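Local coordinates for group 3 allergen SMIPP-S YvT004A06 (Sarcoptes scabiei type hominis, PDB 3H7T), which is a scabies mite inactivated protease paralogue with the trypsin fold, probably lacking the serine endopeptidase activity that is usual in this family, at residues Ser7-Glu12 against Asp99-Lys104; Val67-Ile72 against Ala87-Glu92; Pro79-Asn84 against Ala161-Tyr166; Lys103-Pro108 against Gly194-Val199. One frame throughout, in Å; residues are numbered along the deposited sequence.

Contact 1: residues Ser7-Glu12 against Asp99-Lys104; sequences SDITKE and DKTTKK
Two donors of T10, the residue that meets K100 and T101, grip D8 OD1. T10 N lies 2.9 Å from D8 OD1 and T10 OG1 2.6 Å from the same atom, and the two reach the carboxylate oxygen from opposite faces of its plane. The backbone bond makes this an Asx turn, and the added hydroxyl should fix the rotation of the carboxylate. In the trypsin fold the segment 7-12 runs from the edge strand 5-6 toward strand 15-20 of the first barrel, while 99-104 belongs to the linker between the two barrels. Their meeting is light, made of methyl contacts, carbons against carbonyl oxygens and one water. In I9, chi1 of -164° swings CG1 opposite the backbone N, 3.4 Å from T101 O, with CG2 3.8 Å from T101 CB; the two side chains cross at about a right angle. Beside them, T10 CG2 and T101 CG2 touch at 4.0 Å. D98 OD1, just before the segment, receives the backbone N-H groups of K100, T101 and T102, tying down that backbone. A water donates to both T10 O and K100 O, and K100 O also takes a CA-H...O contact from T10 CA at 3.5 Å.

Contact 2: residues Val67-Ile72 against Ala87-Glu92; sequences VMAKKI and AVIETE
V67 CG1 packs against T91 CG2 at 3.8 Å, the two side chains crossing at about a right angle, while T91 OG1 turns to M93 O. At M68 the carbonyl oxygen accepts E92 N at 2.8 Å, and M68 CB touches E92 CG. A69 and T91 form a non-hydrogen-bonded pair whose side chains diverge; A69 CB nevertheless reaches I89 CG2 at 3.6 Å. Next, K70 N donates to E90 O (2.7 Å, 171°) in the carbonyl plane, and K71 N adds a weaker bond to the same oxygen. K70 and K71 thus both face E90, a classic beta bulge in the antiparallel pairing of strands 65-74 and 87-91 of the first trypsin-fold barrel. The extra residue sends both lysines along E90, whose chain is fully extended and lies side by side with each. K70, its CG anti to the backbone N (chi1 -175°), brings NZ to 3.4 Å from E90 OE2 in a salt bridge. K71 NZ is a longer 3.8 Å from E90 OE1 and reaches OE2 through a water; OE1 itself takes a hydrogen bond from Y73 OH. K71 O in turn accepts E90 N, completing the hydrogen-bonded K71-E90 pair; regular pairing resumes at I72 with I89. I72 lies beside I89 on the face they share, with its CD1 3.7 Å from I89 CG1.

Contact 3: residues Pro79-Asn84 against Ala161-Tyr166; sequences PLTMQN and ADKYIY
Y166 brings its hydroxyl to the backbone of N84 and one ring face to Q83. Its CG sits between the backbone N and the carbonyl carbon (chi1 71°), which throws the ring toward the segment 79-84. N84 N donates to Y166 OH at 2.7 Å, meeting it obliquely to the ring. Q83 CG stands 4.0 Å from the centroid of Y166, almost on the normal, as a CH-pi contact, and the chain runs on extended beyond CG. At the ring edge, in its plane, lie Y164 O and a water, which joins Y166 OH to M82 O. Y220 OH bonds both Y166 OH and N84 OD1, tying the two segments through a third residue. The second aromatic, Y164, is met differently. T81 O approaches its edge, 3.3 Å from Y164 CD1, while K163 CG from its own segment lies over one face. M82 comes in obliquely, with CG 4.0 Å from Y164 CE1. Its chi2, near extended at -165°, carries SD on to 5.1 Å from the Y164 centroid, 41° off the ring normal, an oblique Met-aromatic contact; the bend comes only beyond the sulfur. The nearest side-chain atom of N84 is about 4 Å from a bound zinc ion. The two loops probably correspond to ones that border the substrate cleft in active relatives. Here they join the two barrels at the surface: 79-84 links strands 65-74 and 87-91 of the first, and 161-166, with a 3-10 turn at 162-164, leads from helix 149-157, on whose C152 I165 rests, to strand 169-172 of the second.

Contact 4: residues Lys103-Pro108 against Gly194-Val199; sequences KKIELP and GTLVGV
The extended segment 105-108 and the start of strand 195-200 run at 58° to each other and share one sound backbone bond, L196 N to E106 O at 2.8 Å. The N-H points almost straight down the carbonyl, with a C=O...N angle of 177°. E106 O also has T195 CA 3.2 Å away as a CA-H...O contact. On the N-H side of E106 a water accepts from E106 N and donates to G194 O. I105 carries the apolar side: chi1 of -173° turns CG1 away from the I105 nitrogen, to 3.6 Å from L196 N, while CG2 sits 3.9 Å from L196 CB and CD1 rests against G194 O. P108 closes the other end, its CD 3.2 Å from L196 O, a buried carbonyl oxygen with no hydrogen-bond partner in the model. T195 OG1 turns back to Q192 O. I105 also bonds through its backbone to I30 and touches S29 and V191, so it sits between strands 26-30 and 189-192. This is the interdomain linker of the trypsin fold, passing along the seam of the two barrels and resting here on a strand of the second.

Contacts 1, 2 and 4 are partly buried, with contact 4 nearest the centre of the chain, whereas contact 3 lies at the surface. Contact 2 belongs to a single barrel, where two neighbouring strands are joined by backbone bonds interrupted by a bulge, with charged side chains on one face and isoleucines on the other. The remaining three join different parts of the fold. Contacts 1 and 4 share K103 and K104 and follow the same linker; contact 4 relies on one straight backbone bond with apolar packing, contact 1 on methyl groups and a bridging water. Contact 3 joins loops of the two barrels through aromatic side chains and waters near bound zinc, about 31 Å from contact 1, centre to centre.

Contact 1: residues Ser7-Glu12 against Asp99-Lys104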
loop_
_atom_site.group_PDB
_atom_site.type_symbol
_atom_site.label_atom_id
_atom_site.label_comp_id
_atom_site.label_asym_id
_atom_site.label_seq_id
_atom_site.Cartn_x
_atom_site.Cartn_y
_atom_site.Cartn_z
ATOM N N SER A 7 5.581 -11.622 10.474
ATOM C CA SER A 7 4.197 -11.581 10.882
ATOM C C SER A 7 3.475 -12.870 10.486
ATOM O O SER A 7 4.107 -13.886 10.183
ATOM C CB SER A 7 3.505 -10.365 10.261
ATOM O OG SER A 7 2.256 -10.121 10.888
ATOM N N ASP A 8 2.150 -12.804 10.493
ATOM C CA ASP A 8 1.291 -13.906 10.079
ATOM C C ASP A 8 0.051 -13.301 9.435
ATOM O O ASP A 8 -0.407 -12.229 9.857
ATOM C CB ASP A 8 0.899 -14.754 11.288
ATOM C CG ASP A 8 0.158 -16.011 10.895
ATOM O OD1 ASP A 8 -1.090 -15.989 10.902
ATOM O OD2 ASP A 8 0.819 -17.017 10.560
ATOM N N ILE A 9 -0.490 -13.969 8.417
ATOM C CA ILE A 9 -1.651 -13.440 7.686
ATOM C C ILE A 9 -2.892 -13.304 8.582
ATOM O O ILE A 9 -3.785 -12.515 8.276
ATOM C CB ILE A 9 -1.953 -14.228 6.366
ATOM C CG1 ILE A 9 -2.888 -13.442 5.432
ATOM C CG2 ILE A 9 -2.536 -15.616 6.662
ATOM C CD1 ILE A 9 -2.326 -12.107 4.899
ATOM N N THR A 10 -2.924 -14.041 9.696
ATOM C CA THR A 10 -4.018 -13.902 10.667
ATOM C C THR A 10 -3.909 -12.593 11.456
ATOM O O THR A 10 -4.909 -12.086 11.962
ATOM C CB THR A 10 -4.175 -15.142 11.615
ATOM O OG1 THR A 10 -3.037 -15.269 12.473
ATOM C CG2 THR A 10 -4.355 -16.434 10.811
ATOM N N LYS A 11 -2.704 -12.024 11.519
ATOM C CA LYS A 11 -2.510 -10.708 12.144
ATOM C C LYS A 11 -2.887 -9.558 11.216
ATOM O O LYS A 11 -3.223 -8.477 11.684
ATOM C CB LYS A 11 -1.077 -10.524 12.652
ATOM C CG LYS A 11 -0.500 -11.740 13.375
ATOM C CD LYS A 11 -0.970 -11.840 14.820
ATOM C CE LYS A 11 0.003 -11.157 15.770
ATOM N NZ LYS A 11 1.400 -11.675 15.615
ATOM N N GLU A 12 -2.808 -9.777 9.905
ATOM C CA GLU A 12 -3.217 -8.760 8.932
ATOM C C GLU A 12 -3.999 -9.398 7.793
ATOM O O GLU A 12 -3.549 -9.364 6.648
ATOM C CB GLU A 12 -2.010 -7.984 8.376
ATOM C CG GLU A 12 -1.261 -7.139 9.382
ATOM C CD GLU A 12 -0.099 -7.869 10.034
ATOM O OE1 GLU A 12 0.543 -8.727 9.377
ATOM O OE2 GLU A 12 0.192 -7.563 11.205
ATOM N N ASP A 99 -12.954 -14.527 7.823
ATOM C CA ASP A 99 -12.718 -13.972 9.164
ATOM C C ASP A 99 -11.598 -14.700 9.937
ATOM O O ASP A 99 -11.684 -14.898 11.154
ATOM C CB ASP A 99 -14.022 -13.930 9.976
ATOM N N LYS A 100 -10.557 -15.106 9.216
ATOM C CA LYS A 100 -9.390 -15.730 9.826
ATOM C C LYS A 100 -8.130 -15.276 9.099
ATOM O O LYS A 100 -7.298 -14.575 9.670
ATOM C CB LYS A 100 -9.510 -17.255 9.802
ATOM C CG LYS A 100 -8.344 -17.992 10.454
ATOM C CD LYS A 100 -8.551 -19.509 10.427
ATOM C CE LYS A 100 -9.432 -19.987 11.579
ATOM N NZ LYS A 100 -8.736 -19.913 12.900
ATOM N N THR A 101 -8.009 -15.673 7.835
ATOM C CA THR A 101 -6.834 -15.355 7.030
ATOM C C THR A 101 -7.174 -14.356 5.930
ATOM O O THR A 101 -6.280 -13.786 5.310
ATOM C CB THR A 101 -6.227 -16.625 6.380
ATOM O OG1 THR A 101 -7.112 -17.114 5.363
ATOM C CG2 THR A 101 -5.984 -17.717 7.420
ATOM N N THR A 102 -8.468 -14.160 5.681
ATOM C CA THR A 102 -8.917 -13.283 4.609
ATOM C C THR A 102 -10.122 -12.456 5.062
ATOM O O THR A 102 -11.222 -12.992 5.232
ATOM C CB THR A 102 -9.249 -14.078 3.322
ATOM O OG1 THR A 102 -8.218 -15.042 3.064
ATOM C CG2 THR A 102 -9.355 -13.147 2.133
ATOM N N LYS A 103 -9.896 -11.155 5.268
ATOM C CA LYS A 103 -10.925 -10.234 5.779
ATOM C C LYS A 103 -10.827 -8.878 5.098
ATOM O O LYS A 103 -9.741 -8.454 4.706
ATOM C CB LYS A 103 -10.781 -10.020 7.295
ATOM C CG LYS A 103 -10.859 -11.284 8.148
ATOM C CD LYS A 103 -10.580 -11.009 9.625
ATOM C CE LYS A 103 -11.772 -10.395 10.343
ATOM N NZ LYS A 103 -11.449 -10.112 11.770
ATOM N N LYS A 104 -11.955 -8.177 4.990
ATOM C CA LYS A 104 -11.919 -6.808 4.485
ATOM C C LYS A 104 -11.480 -5.827 5.572
ATOM O O LYS A 104 -11.729 -6.043 6.761
ATOM C CB LYS A 104 -13.253 -6.389 3.840
ATOM C CG LYS A 104 -14.486 -6.490 4.718
ATOM C CD LYS A 104 -15.722 -5.994 3.964
ATOM C CE LYS A 104 -17.009 -6.350 4.681
ATOM N NZ LYS A 104 -17.426 -7.754 4.396
HETATM O O HOH W 1 -7.340 -13.156 11.739
#

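Contact 2: residues Val67-Ile72 against Ala87-Glu92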
loop_
_atom_site.group_PDB
_atom_site.type_symbol
_atom_site.label_atom_id
_atom_site.label_comp_id
_atom_site.label_asym_id
_atom_site.label_seq_id
_atom_site.Cartn_x
_atom_site.Cartn_y
_atom_site.Cartn_z
ATOM N N VAL A 67 -6.435 -15.093 -7.706
ATOM C CA VAL A 67 -7.588 -14.718 -8.509
ATOM C C VAL A 67 -7.138 -13.620 -9.466
ATOM O O VAL A 67 -6.400 -12.704 -9.078
ATOM C CB VAL A 67 -8.787 -14.276 -7.613
ATOM C CG1 VAL A 67 -8.434 -13.056 -6.757
ATOM C CG2 VAL A 67 -10.040 -14.019 -8.443
ATOM N N MET A 68 -7.559 -13.739 -10.721
ATOM C CA MET A 68 -7.175 -12.795 -11.760
ATOM C C MET A 68 -7.904 -11.465 -11.577
ATOM O O MET A 68 -9.009 -11.423 -11.030
ATOM C CB MET A 68 -7.499 -13.387 -13.135
ATOM C CG MET A 68 -6.377 -13.275 -14.167
ATOM S SD MET A 68 -4.809 -13.992 -13.611
ATOM C CE MET A 68 -4.143 -14.630 -15.151
ATOM N N ALA A 69 -7.274 -10.382 -12.024
ATOM C CA ALA A 69 -7.937 -9.078 -12.064
ATOM C C ALA A 69 -8.877 -9.008 -13.259
ATOM O O ALA A 69 -8.604 -9.597 -14.308
ATOM C CB ALA A 69 -6.918 -7.967 -12.140
ATOM N N LYS A 70 -9.981 -8.286 -13.086
ATOM C CA LYS A 70 -10.937 -8.037 -14.161
ATOM C C LYS A 70 -10.797 -6.610 -14.690
ATOM O O LYS A 70 -10.650 -6.408 -15.895
ATOM C CB LYS A 70 -12.364 -8.290 -13.668
ATOM C CG LYS A 70 -13.436 -8.178 -14.745
ATOM C CD LYS A 70 -14.729 -8.859 -14.313
ATOM C CE LYS A 70 -15.473 -8.050 -13.263
ATOM N NZ LYS A 70 -16.698 -8.755 -12.797
ATOM N N LYS A 71 -10.855 -5.632 -13.786
ATOM C CA LYS A 71 -10.732 -4.218 -14.142
ATOM C C LYS A 71 -9.770 -3.487 -13.203
ATOM O O LYS A 71 -9.654 -3.827 -12.024
ATOM C CB LYS A 71 -12.101 -3.529 -14.101
ATOM C CG LYS A 71 -13.130 -4.085 -15.080
ATOM C CD LYS A 71 -14.531 -3.692 -14.655
ATOM C CE LYS A 71 -15.595 -4.558 -15.314
ATOM N NZ LYS A 71 -16.944 -4.297 -14.731
ATOM N N ILE A 72 -9.091 -2.478 -13.747
ATOM C CA ILE A 72 -8.166 -1.643 -12.996
ATOM C C ILE A 72 -8.671 -0.199 -13.033
ATOM O O ILE A 72 -8.921 0.347 -14.108
ATOM C CB ILE A 72 -6.732 -1.684 -13.591
ATOM C CG1 ILE A 72 -6.200 -3.126 -13.724
ATOM C CG2 ILE A 72 -5.773 -0.802 -12.784
ATOM C CD1 ILE A 72 -6.231 -3.958 -12.447
ATOM N N ALA A 87 -4.489 2.603 -6.811
ATOM C CA ALA A 87 -5.319 1.945 -7.816
ATOM C C ALA A 87 -6.267 0.969 -7.162
ATOM O O ALA A 87 -5.947 0.368 -6.135
ATOM C CB ALA A 87 -4.470 1.244 -8.855
ATOM N N VAL A 88 -7.444 0.820 -7.753
ATOM C CA VAL A 88 -8.392 -0.159 -7.265
ATOM C C VAL A 88 -8.535 -1.260 -8.295
ATOM O O VAL A 88 -8.734 -1.003 -9.486
ATOM C CB VAL A 88 -9.754 0.462 -6.895
ATOM C CG1 VAL A 88 -10.738 -0.623 -6.486
ATOM C CG2 VAL A 88 -9.576 1.478 -5.770
ATOM N N ILE A 89 -8.402 -2.486 -7.817
ATOM C CA ILE A 89 -8.476 -3.656 -8.665
ATOM C C ILE A 89 -9.772 -4.387 -8.363
ATOM O O ILE A 89 -10.077 -4.680 -7.204
ATOM C CB ILE A 89 -7.258 -4.594 -8.443
ATOM C CG1 ILE A 89 -5.948 -3.851 -8.747
ATOM C CG2 ILE A 89 -7.380 -5.846 -9.313
ATOM C CD1 ILE A 89 -4.673 -4.563 -8.242
ATOM N N GLU A 90 -10.552 -4.647 -9.407
ATOM C CA GLU A 90 -11.717 -5.516 -9.281
ATOM C C GLU A 90 -11.315 -6.925 -9.706
ATOM O O GLU A 90 -10.682 -7.103 -10.746
ATOM C CB GLU A 90 -12.890 -4.996 -10.121
ATOM C CG GLU A 90 -14.137 -5.867 -10.031
ATOM C CD GLU A 90 -15.324 -5.314 -10.803
ATOM O OE1 GLU A 90 -15.226 -4.212 -11.390
ATOM O OE2 GLU A 90 -16.372 -5.989 -10.809
ATOM N N THR A 91 -11.673 -7.917 -8.896
ATOM C CA THR A 91 -11.323 -9.311 -9.180
ATOM C C THR A 91 -12.297 -9.959 -10.163
ATOM O O THR A 91 -13.455 -9.529 -10.287
ATOM C CB THR A 91 -11.212 -10.162 -7.887
ATOM O OG1 THR A 91 -12.451 -10.131 -7.164
ATOM C CG2 THR A 91 -10.099 -9.635 -6.995
ATOM N N GLU A 92 -11.808 -10.976 -10.876
ATOM C CA GLU A 92 -12.621 -11.773 -11.800
ATOM C C GLU A 92 -13.683 -12.575 -11.060
ATOM O O GLU A 92 -14.838 -12.642 -11.487
ATOM C CB GLU A 92 -11.739 -12.728 -12.614
ATOM C CG GLU A 92 -11.059 -12.098 -13.824
ATOM C CD GLU A 92 -11.949 -12.031 -15.059
ATOM O OE1 GLU A 92 -13.175 -12.252 -14.950
ATOM O OE2 GLU A 92 -11.413 -11.751 -16.154
HETATM O O HOH W 2 -17.979 -4.704 -12.236
#

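Contact 3: residues Pro79-Asn84 against Ala161-Tyr166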
loop_
_atom_site.group_PDB
_atom_site.type_symbol
_atom_site.label_atom_id
_atom_site.label_comp_id
_atom_site.label_asym_id
_atom_site.label_seq_id
_atom_site.Cartn_x
_atom_site.Cartn_y
_atom_site.Cartn_z
ATOM N N PRO A 79 2.809 10.148 -12.457
ATOM C CA PRO A 79 4.032 9.437 -12.049
ATOM C C PRO A 79 5.207 10.355 -11.709
ATOM O O PRO A 79 6.068 9.956 -10.935
ATOM C CB PRO A 79 4.356 8.518 -13.244
ATOM C CG PRO A 79 3.533 8.998 -14.376
ATOM C CD PRO A 79 2.366 9.783 -13.816
ATOM N N LEU A 80 5.237 11.569 -12.254
ATOM C CA LEU A 80 6.354 12.486 -11.992
ATOM C C LEU A 80 6.427 12.929 -10.534
ATOM O O LEU A 80 7.504 12.958 -9.935
ATOM C CB LEU A 80 6.315 13.699 -12.924
ATOM C CG LEU A 80 6.686 13.468 -14.393
ATOM C CD1 LEU A 80 6.555 14.767 -15.183
ATOM C CD2 LEU A 80 8.087 12.866 -14.545
ATOM N N THR A 81 5.278 13.265 -9.962
ATOM C CA THR A 81 5.208 13.690 -8.571
ATOM C C THR A 81 4.694 12.556 -7.701
ATOM O O THR A 81 4.704 12.655 -6.477
ATOM C CB THR A 81 4.257 14.877 -8.412
ATOM O OG1 THR A 81 3.002 14.555 -9.028
ATOM C CG2 THR A 81 4.843 16.112 -9.066
ATOM N N MET A 82 4.234 11.490 -8.354
ATOM C CA MET A 82 3.588 10.346 -7.701
ATOM C C MET A 82 2.292 10.737 -6.976
ATOM O O MET A 82 1.865 10.071 -6.023
ATOM C CB MET A 82 4.569 9.597 -6.796
ATOM C CG MET A 82 5.799 9.081 -7.568
ATOM S SD MET A 82 6.759 7.855 -6.671
ATOM C CE MET A 82 5.665 6.446 -6.755
ATOM N N GLN A 83 1.667 11.809 -7.456
ATOM C CA GLN A 83 0.390 12.286 -6.914
ATOM C C GLN A 83 -0.702 11.280 -7.195
ATOM O O GLN A 83 -0.732 10.676 -8.272
ATOM C CB GLN A 83 -0.010 13.603 -7.576
ATOM C CG GLN A 83 0.453 14.851 -6.868
ATOM C CD GLN A 83 -0.145 16.109 -7.479
ATOM O OE1 GLN A 83 0.418 17.193 -7.348
ATOM N NE2 GLN A 83 -1.298 15.972 -8.140
ATOM N N ASN A 84 -1.613 11.126 -6.235
ATOM C CA ASN A 84 -2.778 10.249 -6.392
ATOM C C ASN A 84 -2.348 8.813 -6.687
ATOM O O ASN A 84 -2.929 8.138 -7.535
ATOM C CB ASN A 84 -3.701 10.769 -7.502
ATOM C CG ASN A 84 -3.881 12.280 -7.457
ATOM O OD1 ASN A 84 -4.103 12.865 -6.394
ATOM N ND2 ASN A 84 -3.764 12.919 -8.616
ATOM N N ALA A 161 13.391 16.991 -2.993
ATOM C CA ALA A 161 12.408 15.940 -3.258
ATOM C C ALA A 161 11.041 16.289 -2.678
ATOM O O ALA A 161 10.145 15.444 -2.617
ATOM C CB ALA A 161 12.903 14.586 -2.721
ATOM N N ASP A 162 10.886 17.542 -2.271
ATOM C CA ASP A 162 9.659 18.001 -1.616
ATOM C C ASP A 162 8.398 17.860 -2.477
ATOM O O ASP A 162 7.295 17.906 -1.951
ATOM C CB ASP A 162 9.823 19.440 -1.105
ATOM C CG ASP A 162 10.363 20.385 -2.165
ATOM O OD1 ASP A 162 9.650 21.354 -2.478
ATOM O OD2 ASP A 162 11.494 20.167 -2.679
ATOM N N LYS A 163 8.571 17.659 -3.783
ATOM C CA LYS A 163 7.453 17.447 -4.718
ATOM C C LYS A 163 6.622 16.189 -4.416
ATOM O O LYS A 163 5.454 16.105 -4.811
ATOM C CB LYS A 163 7.964 17.378 -6.165
ATOM C CG LYS A 163 8.700 16.060 -6.495
ATOM C CD LYS A 163 8.900 15.842 -7.981
ATOM C CE LYS A 163 10.254 16.337 -8.438
ATOM N NZ LYS A 163 10.492 15.952 -9.854
ATOM N N TYR A 164 7.229 15.209 -3.746
ATOM C CA TYR A 164 6.531 13.969 -3.385
ATOM C C TYR A 164 5.621 14.112 -2.170
ATOM O O TYR A 164 4.775 13.242 -1.928
ATOM C CB TYR A 164 7.527 12.823 -3.143
ATOM C CG TYR A 164 8.378 12.483 -4.352
ATOM C CD1 TYR A 164 7.788 12.145 -5.572
ATOM C CD2 TYR A 164 9.767 12.503 -4.274
ATOM C CE1 TYR A 164 8.566 11.834 -6.687
ATOM C CE2 TYR A 164 10.558 12.188 -5.384
ATOM C CZ TYR A 164 9.948 11.860 -6.584
ATOM O OH TYR A 164 10.717 11.553 -7.683
ATOM N N ILE A 165 5.788 15.199 -1.413
ATOM C CA ILE A 165 5.033 15.409 -0.166
ATOM C C ILE A 165 3.936 16.460 -0.364
ATOM O O ILE A 165 4.211 17.629 -0.672
ATOM C CB ILE A 165 5.965 15.816 1.021
ATOM C CG1 ILE A 165 7.263 14.963 1.045
ATOM C CG2 ILE A 165 5.208 15.793 2.361
ATOM C CD1 ILE A 165 7.047 13.479 1.333
ATOM N N TYR A 166 2.694 16.037 -0.172
ATOM C CA TYR A 166 1.532 16.912 -0.394
ATOM C C TYR A 166 0.395 16.411 0.510
ATOM O O TYR A 166 0.570 15.414 1.210
ATOM C CB TYR A 166 1.170 16.935 -1.893
ATOM C CG TYR A 166 0.574 15.651 -2.415
ATOM C CD1 TYR A 166 -0.776 15.584 -2.749
ATOM C CD2 TYR A 166 1.348 14.495 -2.560
ATOM C CE1 TYR A 166 -1.336 14.414 -3.213
ATOM C CE2 TYR A 166 0.794 13.318 -3.030
ATOM C CZ TYR A 166 -0.551 13.282 -3.347
ATOM O OH TYR A 166 -1.132 12.122 -3.796
HETATM O O HOH W 3 4.027 11.262 -3.653
HETATM O O HOH W 4 0.229 9.893 -3.973
#

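Contact 4: residues Lys103-Pro108 against Gly194-Val199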
loop_
_atom_site.group_PDB
_atom_site.type_symbol
_atom_site.label_atom_id
_atom_site.label_comp_id
_atom_site.label_asym_id
_atom_site.label_seq_id
_atom_site.Cartn_x
_atom_site.Cartn_y
_atom_site.Cartn_z
ATOM N N LYS A 103 -9.896 -11.155 5.268
ATOM C CA LYS A 103 -10.925 -10.234 5.779
ATOM C C LYS A 103 -10.827 -8.878 5.098
ATOM O O LYS A 103 -9.741 -8.454 4.706
ATOM C CB LYS A 103 -10.781 -10.020 7.295
ATOM C CG LYS A 103 -10.859 -11.284 8.148
ATOM C CD LYS A 103 -10.580 -11.009 9.625
ATOM C CE LYS A 103 -11.772 -10.395 10.343
ATOM N NZ LYS A 103 -11.449 -10.112 11.770
ATOM N N LYS A 104 -11.955 -8.177 4.990
ATOM C CA LYS A 104 -11.919 -6.808 4.485
ATOM C C LYS A 104 -11.480 -5.827 5.572
ATOM O O LYS A 104 -11.729 -6.043 6.761
ATOM C CB LYS A 104 -13.253 -6.389 3.840
ATOM C CG LYS A 104 -14.486 -6.490 4.718
ATOM C CD LYS A 104 -15.722 -5.994 3.964
ATOM C CE LYS A 104 -17.009 -6.350 4.681
ATOM N NZ LYS A 104 -17.426 -7.754 4.396
ATOM N N ILE A 105 -10.801 -4.763 5.151
ATOM C CA ILE A 105 -10.430 -3.661 6.034
ATOM C C ILE A 105 -11.334 -2.470 5.729
ATOM O O ILE A 105 -11.544 -2.137 4.565
ATOM C CB ILE A 105 -8.923 -3.253 5.866
ATOM C CG1 ILE A 105 -8.501 -2.212 6.911
ATOM C CG2 ILE A 105 -8.637 -2.723 4.459
ATOM C CD1 ILE A 105 -8.045 -2.796 8.236
ATOM N N GLU A 106 -11.858 -1.833 6.774
ATOM C CA GLU A 106 -12.766 -0.690 6.613
ATOM C C GLU A 106 -12.035 0.576 6.174
ATOM O O GLU A 106 -10.873 0.786 6.517
ATOM C CB GLU A 106 -13.553 -0.421 7.905
ATOM C CG GLU A 106 -14.520 -1.535 8.319
ATOM C CD GLU A 106 -15.551 -1.869 7.249
ATOM O OE1 GLU A 106 -16.224 -0.941 6.751
ATOM O OE2 GLU A 106 -15.689 -3.067 6.913
ATOM N N LEU A 107 -12.721 1.418 5.410
ATOM C CA LEU A 107 -12.175 2.720 5.029
ATOM C C LEU A 107 -12.264 3.711 6.195
ATOM O O LEU A 107 -13.126 3.566 7.057
ATOM C CB LEU A 107 -12.882 3.255 3.778
ATOM C CG LEU A 107 -12.622 2.480 2.478
ATOM C CD1 LEU A 107 -13.554 2.938 1.343
ATOM C CD2 LEU A 107 -11.159 2.633 2.062
ATOM N N PRO A 108 -11.358 4.711 6.238
ATOM C CA PRO A 108 -11.386 5.718 7.289
ATOM C C PRO A 108 -12.446 6.780 6.980
ATOM O O PRO A 108 -12.968 6.810 5.869
ATOM C CB PRO A 108 -10.003 6.353 7.168
ATOM C CG PRO A 108 -9.734 6.320 5.712
ATOM C CD PRO A 108 -10.283 4.982 5.263
ATOM N N GLY A 194 -8.337 -0.101 13.333
ATOM C CA GLY A 194 -9.098 -1.024 12.493
ATOM C C GLY A 194 -9.601 -0.478 11.167
ATOM O O GLY A 194 -10.580 -0.993 10.617
ATOM N N THR A 195 -8.948 0.564 10.651
ATOM C CA THR A 195 -9.288 1.096 9.331
ATOM C C THR A 195 -8.026 1.321 8.500
ATOM O O THR A 195 -6.948 1.473 9.050
ATOM C CB THR A 195 -10.119 2.411 9.402
ATOM O OG1 THR A 195 -9.264 3.518 9.674
ATOM C CG2 THR A 195 -11.234 2.331 10.460
ATOM N N LEU A 196 -8.179 1.339 7.180
ATOM C CA LEU A 196 -7.065 1.551 6.259
ATOM C C LEU A 196 -6.746 3.044 6.076
ATOM O O LEU A 196 -7.383 3.726 5.271
ATOM C CB LEU A 196 -7.379 0.910 4.906
ATOM C CG LEU A 196 -6.234 0.911 3.890
ATOM C CD1 LEU A 196 -5.186 -0.129 4.295
ATOM C CD2 LEU A 196 -6.774 0.617 2.512
ATOM N N VAL A 197 -5.755 3.551 6.802
ATOM C CA VAL A 197 -5.462 4.999 6.746
ATOM C C VAL A 197 -4.429 5.379 5.686
ATOM O O VAL A 197 -4.346 6.547 5.278
ATOM C CB VAL A 197 -5.068 5.584 8.128
ATOM C CG1 VAL A 197 -6.164 5.313 9.153
ATOM C CG2 VAL A 197 -3.740 5.027 8.618
ATOM N N GLY A 198 -3.639 4.397 5.257
ATOM C CA GLY A 198 -2.613 4.630 4.269
ATOM C C GLY A 198 -2.378 3.475 3.317
ATOM O O GLY A 198 -2.725 2.320 3.601
ATOM N N VAL A 199 -1.813 3.809 2.166
ATOM C CA VAL A 199 -1.346 2.815 1.202
ATOM C C VAL A 199 0.081 3.176 0.831
ATOM O O VAL A 199 0.326 4.253 0.282
ATOM C CB VAL A 199 -2.239 2.763 -0.073
ATOM C CG1 VAL A 199 -1.668 1.773 -1.090
ATOM C CG2 VAL A 199 -3.692 2.382 0.280
HETATM O O HOH W 5 -11.680 -2.997 9.262
#